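Local coordinates for protein CbbY (Rhodobacter sphaeroides, PDB 4UAS) that hydrolyses the 1-phosphate of xylulose-1,5-bisphosphate, a potent inhibitor of Rubisco, as a magnesium-dependent sugar phosphatase of the HAD superfamily, at residues V193-F197 against Y198-E202. Numbering follows the deposited sequence.
Sequences VSPGF and YTRHE
Gly-196 and Thr-199 hold each other by two hydrogen bonds. Gly-196 N donates almost straight to Thr-199 OG1, at 3.1 Å and 174°. Thr-199 N returns to Gly-196 O at 3.0 Å, coming from above the carbonyl plane. Thr-199 OG1 lies between its own backbone N and carbonyl carbon (chi1 64°), turned back to the glycine. It is also hydrogen-bonded to Asp-176 O, the backbone oxygen of a magnesium ligand. Pro-195 CB rests against the same hydroxyl, 3.4 Å from Thr-199 OG1.

These residues belong to the loop after strand 190-193 of the parallel HAD core sheet. The loop lies beside the active site, with the Thr-199 side chain about 6 Å from the magnesium ion.

Phe-197 and Tyr-198 form an edge-to-face pair, planes at 68°. Phe-197 CD2 sits over the centre of the tyrosine ring, 3.7 Å from Tyr-198 CD1. Tyr-198 OH is hydrogen-bonded to Glu-18 OE1, and the tyrosine side chain also touches the substrate-binding Glu-17. With an alanine here, the Phe-197 edge would probably lose its aromatic face and Glu-18 its hydroxyl partner.

Arg-200 bends at chi3, bringing one guanidinium face over Gly-196 CA. Two waters lie at the guanidinium edge. One bridges Arg-200 NH2 (2.8 Å) to Pro-195 O (2.7 Å). The other accepts from Arg-200 NH1 and reaches Pro-195 O only weakly.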
# COMPACT_ATOMS: atom_id res chain seq x y z
N VAL A 193 1.50 9.42 9.38
CA VAL A 193 2.55 8.73 8.70
C VAL A 193 3.42 7.96 9.69
O VAL A 193 3.88 8.55 10.67
CB VAL A 193 3.39 9.67 7.82
CG1 VAL A 193 4.57 8.94 7.20
CG2 VAL A 193 2.56 10.34 6.76
N SER A 194 3.76 6.72 9.36
CA SER A 194 4.86 6.00 10.02
C SER A 194 5.69 5.36 8.94
O SER A 194 5.22 4.46 8.24
CB SER A 194 4.40 4.95 10.98
OG SER A 194 5.54 4.37 11.65
N PRO A 195 6.93 5.85 8.70
CA PRO A 195 7.74 5.30 7.59
C PRO A 195 8.30 3.95 7.88
O PRO A 195 8.22 3.44 8.99
CB PRO A 195 8.80 6.34 7.37
CG PRO A 195 8.95 6.96 8.64
CD PRO A 195 7.63 6.94 9.42
N GLY A 196 8.89 3.38 6.88
CA GLY A 196 9.56 2.11 7.01
C GLY A 196 10.80 2.14 6.23
O GLY A 196 11.30 3.20 5.84
N PHE A 197 11.35 0.94 6.01
CA PHE A 197 12.65 0.82 5.48
C PHE A 197 12.92 1.68 4.21
O PHE A 197 13.93 2.39 4.08
CB PHE A 197 12.99 -0.70 5.16
CG PHE A 197 14.32 -0.90 4.53
CD1 PHE A 197 15.46 -0.67 5.22
CD2 PHE A 197 14.43 -1.43 3.23
CE1 PHE A 197 16.68 -0.84 4.65
CE2 PHE A 197 15.65 -1.63 2.68
CZ PHE A 197 16.79 -1.32 3.36
N TYR A 198 12.02 1.54 3.26
CA TYR A 198 12.22 2.15 1.97
C TYR A 198 11.79 3.61 1.91
O TYR A 198 12.01 4.26 0.90
CB TYR A 198 11.51 1.37 0.89
CG TYR A 198 12.26 0.17 0.41
CD1 TYR A 198 11.79 -1.13 0.61
CD2 TYR A 198 13.41 0.32 -0.32
CE1 TYR A 198 12.45 -2.22 0.10
CE2 TYR A 198 14.12 -0.80 -0.85
CZ TYR A 198 13.61 -2.05 -0.62
OH TYR A 198 14.30 -3.10 -1.18
N THR A 199 11.19 4.16 2.96
CA THR A 199 10.67 5.53 2.98
C THR A 199 11.24 6.42 4.07
O THR A 199 10.89 7.57 4.12
CB THR A 199 9.16 5.55 2.99
OG1 THR A 199 8.74 4.94 4.23
CG2 THR A 199 8.57 4.88 1.78
N ARG A 200 12.08 5.87 4.91
CA ARG A 200 12.57 6.62 6.03
C ARG A 200 13.35 7.89 5.68
O ARG A 200 13.37 8.86 6.46
CB ARG A 200 13.40 5.75 6.94
CG ARG A 200 13.29 6.27 8.36
CD ARG A 200 14.05 5.32 9.22
NE ARG A 200 13.57 3.91 9.19
CZ ARG A 200 12.46 3.53 9.80
NH1 ARG A 200 12.12 2.26 9.76
NH2 ARG A 200 11.74 4.40 10.38
N HIS A 201 13.95 7.89 4.48
CA HIS A 201 14.73 9.01 3.98
C HIS A 201 13.83 10.16 3.54
O HIS A 201 14.34 11.27 3.20
CB HIS A 201 15.63 8.57 2.83
CG HIS A 201 14.86 8.18 1.61
ND1 HIS A 201 14.22 6.97 1.48
CD2 HIS A 201 14.62 8.86 0.48
CE1 HIS A 201 13.61 6.90 0.32
NE2 HIS A 201 13.83 8.05 -0.30
N GLU A 202 12.53 9.92 3.34
CA GLU A 202 11.63 10.93 2.80
C GLU A 202 11.29 11.99 3.83
O GLU A 202 11.47 11.82 5.04
CB GLU A 202 10.36 10.29 2.25
CG GLU A 202 10.61 9.32 1.08
CD GLU A 202 9.36 8.68 0.56
OE1 GLU A 202 8.39 8.52 1.29
OE2 GLU A 202 9.33 8.36 -0.66
O HOH W 1 9.14 4.22 11.43
O HOH W 2 9.77 1.00 10.76